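Geranyltranstransferase (Agrobacterium tumefaciens, PDB 2H8O) probably catalyses the condensation of geranyl diphosphate with isopentenyl diphosphate that yields farnesyl diphosphate and releases diphosphate. Local coordinates at residues K49-L54 against G85-P90; E40-E45 against V93-A98. One frame throughout, in Å; residues are numbered along the deposited sequence.

Contact 1 (K49-L54 against G85-P90); sequences KTEALL and GKRLRP
Thr50 meets Pro90 through both branches of its side chain, with CB of the proline ring set against the fork. OG1 lies 3.5 Å from Pro90 CB, while CG2 approaches the same Pro90 CB at 3.8 Å and Pro90 CG at 3.9 Å. On the oxygen side this is van der Waals contact, not a polar bond: OG1 stands beside its own backbone N (chi1 -58°), from where it hydrogen-bonds to the carbonyl O of Asn46, one turn back, so the hydroxyl that faces Pro90 already has a partner. The two side chains cross at about a right angle. One residue on, Glu51 has its chain extended beyond CG and carries its carboxylate to Arg87 in a salt bridge. Arg87 NE donates to Glu51 OE2 over 2.8 Å in a nearly straight bond (169°), using the anti lone pair of that oxygen; OE2 lies in the guanidinium plane. A second bond, from Arg87 NH2 to Glu51 OE2 at 3.3 Å, is weak and bent. With the two flat groups turned 79° apart, the pair is not bidentate through both oxygens: OE2 receives both donors. Arg87 belongs to the GKRLRP sequence, part of a signature of the all-helical polyprenyl synthases that, in relatives, lies at the isopentenyl diphosphate site. It occupies the N-cap position of helix 88-99 with positive phi. The Gly85 carbonyl O packs 3.4 Å above one guanidinium face, near its rim. Together with Glu51, a salt bridge from NH1 to Glu115 and a hydrogen bond from NH2 to the Val81 carbonyl hold the rotation of the group. Farther along, Leu53 packs on His109 and Leu54 on Cys116, both of helix 104-125, the same helix whose Glu115 touches Pro90.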
loop_
_atom_site.group_PDB
_atom_site.type_symbol
_atom_site.label_atom_id
_atom_site.label_comp_id
_atom_site.label_asym_id
_atom_site.label_seq_id
_atom_site.Cartn_x
_atom_site.Cartn_y
_atom_site.Cartn_z
ATOM N N LYS A 49 10.845 17.094 13.511
ATOM C CA LYS A 49 10.404 17.590 12.204
ATOM C C LYS A 49 9.462 16.618 11.510
ATOM O O LYS A 49 8.463 17.022 10.934
ATOM C CB LYS A 49 11.609 17.831 11.301
ATOM C CG LYS A 49 12.446 19.018 11.696
ATOM C CD LYS A 49 13.562 19.269 10.693
ATOM C CE LYS A 49 14.419 20.477 11.065
ATOM N NZ LYS A 49 15.706 20.496 10.287
ATOM N N THR A 50 9.816 15.338 11.554
ATOM C CA THR A 50 9.033 14.300 10.877
ATOM C C THR A 50 7.677 14.167 11.576
ATOM O O THR A 50 6.641 14.117 10.929
ATOM C CB THR A 50 9.771 12.946 10.843
ATOM O OG1 THR A 50 11.041 13.099 10.179
ATOM C CG2 THR A 50 8.959 11.907 10.082
ATOM N N GLU A 51 7.696 14.140 12.904
ATOM C CA GLU A 51 6.451 14.105 13.665
ATOM C C GLU A 51 5.527 15.289 13.382
ATOM O O GLU A 51 4.304 15.125 13.349
ATOM C CB GLU A 51 6.747 13.934 15.150
ATOM C CG GLU A 51 7.267 12.554 15.470
ATOM C CD GLU A 51 8.023 12.446 16.797
ATOM O OE1 GLU A 51 8.078 13.446 17.580
ATOM O OE2 GLU A 51 8.579 11.347 17.043
ATOM N N ALA A 52 6.074 16.495 13.241
ATOM C CA ALA A 52 5.256 17.658 12.935
ATOM C C ALA A 52 4.548 17.484 11.580
ATOM O O ALA A 52 3.326 17.677 11.470
ATOM C CB ALA A 52 6.105 18.942 12.964
ATOM N N LEU A 53 5.296 17.022 10.574
ATOM C CA LEU A 53 4.675 16.798 9.259
ATOM C C LEU A 53 3.648 15.664 9.342
ATOM O O LEU A 53 2.539 15.779 8.816
ATOM C CB LEU A 53 5.728 16.520 8.203
ATOM C CG LEU A 53 5.175 16.251 6.800
ATOM C CD1 LEU A 53 4.377 17.425 6.233
ATOM C CD2 LEU A 53 6.319 15.935 5.856
ATOM N N LEU A 54 4.001 14.575 10.019
ATOM C CA LEU A 54 3.039 13.473 10.238
ATOM C C LEU A 54 1.727 13.951 10.879
ATOM O O LEU A 54 0.641 13.557 10.463
ATOM C CB LEU A 54 3.685 12.381 11.077
ATOM C CG LEU A 54 4.701 11.538 10.309
ATOM C CD1 LEU A 54 5.575 10.752 11.292
ATOM C CD2 LEU A 54 3.999 10.604 9.298
ATOM N N GLY A 85 8.431 4.680 17.589
ATOM C CA GLY A 85 9.824 4.694 18.037
ATOM C C GLY A 85 10.588 5.965 17.728
ATOM O O GLY A 85 10.015 7.041 17.623
ATOM N N LYS A 86 11.902 5.809 17.563
ATOM C CA LYS A 86 12.826 6.931 17.558
ATOM C C LYS A 86 13.069 7.582 16.177
ATOM O O LYS A 86 13.865 8.521 16.073
ATOM C CB LYS A 86 14.165 6.484 18.165
ATOM C CG LYS A 86 14.057 6.021 19.630
ATOM C CD LYS A 86 13.209 6.948 20.486
ATOM C CE LYS A 86 13.488 6.785 21.980
ATOM N NZ LYS A 86 14.712 7.542 22.405
ATOM N N ARG A 87 12.377 7.112 15.140
ATOM C CA ARG A 87 12.382 7.744 13.830
ATOM C C ARG A 87 13.739 7.639 13.105
ATOM O O ARG A 87 14.110 8.508 12.333
ATOM C CB ARG A 87 11.930 9.209 13.897
ATOM C CG ARG A 87 10.753 9.471 14.810
ATOM C CD ARG A 87 9.493 8.677 14.464
ATOM N NE ARG A 87 8.429 9.061 15.378
ATOM C CZ ARG A 87 7.240 8.471 15.485
ATOM N NH1 ARG A 87 6.928 7.425 14.738
ATOM N NH2 ARG A 87 6.373 8.931 16.382
ATOM N N LEU A 88 14.426 6.523 13.293
ATOM C CA LEU A 88 15.673 6.276 12.561
ATOM C C LEU A 88 15.474 6.282 11.051
ATOM O O LEU A 88 16.335 6.758 10.303
ATOM C CB LEU A 88 16.283 4.942 12.993
ATOM C CG LEU A 88 17.558 4.554 12.266
ATOM C CD1 LEU A 88 18.662 5.560 12.548
ATOM C CD2 LEU A 88 17.987 3.136 12.636
ATOM N N ARG A 89 14.375 5.700 10.570
ATOM C CA ARG A 89 14.198 5.598 9.117
ATOM C C ARG A 89 14.057 6.996 8.443
ATOM O O ARG A 89 14.790 7.298 7.494
ATOM C CB ARG A 89 13.071 4.621 8.774
ATOM C CG ARG A 89 13.502 3.203 9.139
ATOM C CD ARG A 89 12.362 2.211 9.208
ATOM N NE ARG A 89 12.793 0.938 9.797
ATOM C CZ ARG A 89 12.988 0.742 11.096
ATOM N NH1 ARG A 89 12.789 1.725 11.985
ATOM N NH2 ARG A 89 13.378 -0.445 11.527
ATOM N N PRO A 90 13.149 7.858 8.946
ATOM C CA PRO A 90 13.154 9.234 8.452
ATOM C C PRO A 90 14.492 9.963 8.611
ATOM O O PRO A 90 14.870 10.737 7.740
ATOM C CB PRO A 90 12.075 9.931 9.285
ATOM C CG PRO A 90 11.416 8.933 10.056
ATOM C CD PRO A 90 12.022 7.598 9.860
#

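Contact 2 (E40-E45 against V93-A98)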
loop_
_atom_site.group_PDB
_atom_site.type_symbol
_atom_site.label_atom_id
_atom_site.label_comp_id
_atom_site.label_asym_id
_atom_site.label_seq_id
_atom_site.Cartn_x
_atom_site.Cartn_y
_atom_site.Cartn_z
ATOM N N GLU A 40 22.726 11.876 18.269
ATOM C CA GLU A 40 21.534 11.768 19.128
ATOM C C GLU A 40 20.686 13.017 18.994
ATOM O O GLU A 40 19.455 12.947 18.944
ATOM C CB GLU A 40 21.926 11.590 20.594
ATOM C CG GLU A 40 22.770 10.342 20.888
ATOM C CD GLU A 40 22.003 9.262 21.623
ATOM O OE1 GLU A 40 21.272 8.504 20.947
ATOM O OE2 GLU A 40 22.147 9.159 22.866
ATOM N N THR A 41 21.359 14.161 18.949
ATOM C CA THR A 41 20.703 15.452 18.818
ATOM C C THR A 41 20.010 15.579 17.462
ATOM O O THR A 41 18.844 15.997 17.395
ATOM C CB THR A 41 21.723 16.608 19.034
ATOM O OG1 THR A 41 22.216 16.562 20.380
ATOM C CG2 THR A 41 21.089 17.979 18.821
ATOM N N ARG A 42 20.696 15.214 16.387
ATOM C CA ARG A 42 20.078 15.259 15.066
ATOM C C ARG A 42 18.942 14.250 14.951
ATOM O O ARG A 42 17.949 14.521 14.288
ATOM C CB ARG A 42 21.107 15.048 13.958
ATOM C CG ARG A 42 20.522 15.150 12.545
ATOM C CD ARG A 42 19.868 16.489 12.251
ATOM N NE ARG A 42 20.855 17.540 12.436
ATOM C CZ ARG A 42 21.786 17.869 11.545
ATOM N NH1 ARG A 42 21.847 17.276 10.368
ATOM N NH2 ARG A 42 22.655 18.823 11.832
ATOM N N LEU A 43 19.093 13.078 15.572
ATOM C CA LEU A 43 18.005 12.075 15.578
ATOM C C LEU A 43 16.733 12.681 16.183
ATOM O O LEU A 43 15.639 12.540 15.633
ATOM C CB LEU A 43 18.414 10.810 16.350
ATOM C CG LEU A 43 17.363 9.682 16.344
ATOM C CD1 LEU A 43 17.091 9.148 14.933
ATOM C CD2 LEU A 43 17.800 8.561 17.268
ATOM N N ARG A 44 16.892 13.336 17.324
ATOM C CA ARG A 44 15.762 14.001 17.998
ATOM C C ARG A 44 15.190 15.147 17.171
ATOM O O ARG A 44 13.965 15.318 17.119
ATOM C CB ARG A 44 16.147 14.490 19.392
ATOM C CG ARG A 44 16.419 13.385 20.411
ATOM C CD ARG A 44 16.568 13.903 21.837
ATOM N NE ARG A 44 17.367 15.130 21.945
ATOM C CZ ARG A 44 18.665 15.194 22.250
ATOM N NH1 ARG A 44 19.400 14.108 22.487
ATOM N NH2 ARG A 44 19.240 16.383 22.301
ATOM N N GLU A 45 16.057 15.929 16.529
ATOM C CA GLU A 45 15.627 17.041 15.665
ATOM C C GLU A 45 14.827 16.546 14.484
ATOM O O GLU A 45 13.759 17.088 14.164
ATOM C CB GLU A 45 16.821 17.835 15.113
ATOM C CG GLU A 45 17.523 18.682 16.088
ATOM C CD GLU A 45 18.921 19.158 15.616
ATOM O OE1 GLU A 45 19.273 19.047 14.420
ATOM O OE2 GLU A 45 19.665 19.654 16.469
ATOM N N VAL A 93 16.646 9.013 5.664
ATOM C CA VAL A 93 16.195 9.687 4.442
ATOM C C VAL A 93 16.656 11.162 4.418
ATOM O O VAL A 93 17.314 11.640 3.460
ATOM C CB VAL A 93 14.681 9.607 4.267
ATOM C CG1 VAL A 93 14.269 10.393 3.014
ATOM C CG2 VAL A 93 14.214 8.138 4.180
ATOM N N ILE A 94 16.327 11.872 5.484
ATOM C CA ILE A 94 16.669 13.286 5.615
ATOM C C ILE A 94 18.176 13.490 5.454
ATOM O O ILE A 94 18.627 14.401 4.752
ATOM C CB ILE A 94 16.185 13.819 6.988
ATOM C CG1 ILE A 94 14.643 13.884 7.018
ATOM C CG2 ILE A 94 16.796 15.205 7.283
ATOM C CD1 ILE A 94 14.050 13.992 8.394
ATOM N N GLU A 95 18.963 12.657 6.128
ATOM C CA GLU A 95 20.421 12.858 6.131
ATOM C C GLU A 95 21.100 12.380 4.837
ATOM O O GLU A 95 22.106 12.939 4.422
ATOM C CB GLU A 95 21.051 12.277 7.396
ATOM C CG GLU A 95 20.581 13.016 8.683
ATOM C CD GLU A 95 20.899 14.538 8.668
ATOM O OE1 GLU A 95 21.932 14.946 8.077
ATOM O OE2 GLU A 95 20.143 15.345 9.283
ATOM N N SER A 96 20.528 11.370 4.186
ATOM C CA SER A 96 21.001 10.959 2.861
ATOM C C SER A 96 20.742 12.084 1.862
ATOM O O SER A 96 21.622 12.452 1.067
ATOM C CB SER A 96 20.312 9.676 2.395
ATOM O OG SER A 96 20.787 9.293 1.114
ATOM N N VAL A 97 19.543 12.656 1.930
ATOM C CA VAL A 97 19.209 13.785 1.080
ATOM C C VAL A 97 20.185 14.952 1.333
ATOM O O VAL A 97 20.698 15.547 0.376
ATOM C CB VAL A 97 17.748 14.239 1.271
ATOM C CG1 VAL A 97 17.485 15.524 0.496
ATOM C CG2 VAL A 97 16.761 13.134 0.808
ATOM N N ALA A 98 20.464 15.277 2.600
ATOM C CA ALA A 98 21.371 16.381 2.938
ATOM C C ALA A 98 22.791 16.118 2.434
ATOM O O ALA A 98 23.444 17.031 1.894
ATOM C CB ALA A 98 21.397 16.613 4.427
HETATM O O HOH W 1 23.000 17.521 7.805
#
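Arg42 NH1 donates to Glu95 OE2 at 2.8 Å, the direct bond of a salt bridge and fairly straight at 166°. OE2 lies at the guanidinium edge, in its plane, but the bond reaches the carboxylate on the syn side and well out of the carboxylate plane, the two planes being 43° apart. Arg42 is bent at chi2 and chi3, which curls the chain about the oxygen: Arg42 CD comes within 3.2 Å of Glu95 OE2 and CG within 3.3 Å of the same OE2. A water bridges the pair a second time, accepting from Arg42 NH1 and donating to Glu95 OE1, 2.8 Å from each. Next outward, Glu45, on the following turn, takes Arg42 NE on OE1 at 3.0 Å in a bent bond, tilted from both planes, and Asn46 ND2 bonds to Glu95 OE2. Arginine thus stands between two acids, which probably offsets the repulsion between them. Arg42, Glu45 and Glu95 form a network linking helix 34-57 to helix 88-99, flanked by Phe91 against Arg42 and by Ile322 of helix 321-331, which touches both Arg42 and Glu95.

How the contacts relate
From the N terminus the chain first runs along helix 34-57, giving the first partners of both contacts, 40-45 ahead of 49-54. After helix 71-82 it turns into helix 88-99. There contact 1 closes the shorter loop at 85-90, and contact 2 closes the longer one at 93-98, so the two nest rather than cross. The contact centres lie 10 Å apart, and the two touch by packing: Leu43 CD1 meets Lys86 O at 3.5 Å, and Ile94 CD1 meets Thr50 OG1 at 3.6 Å. Together they tie helix 34-57 to the turn and first residues leading into helix 88-99 and to its C-terminal half.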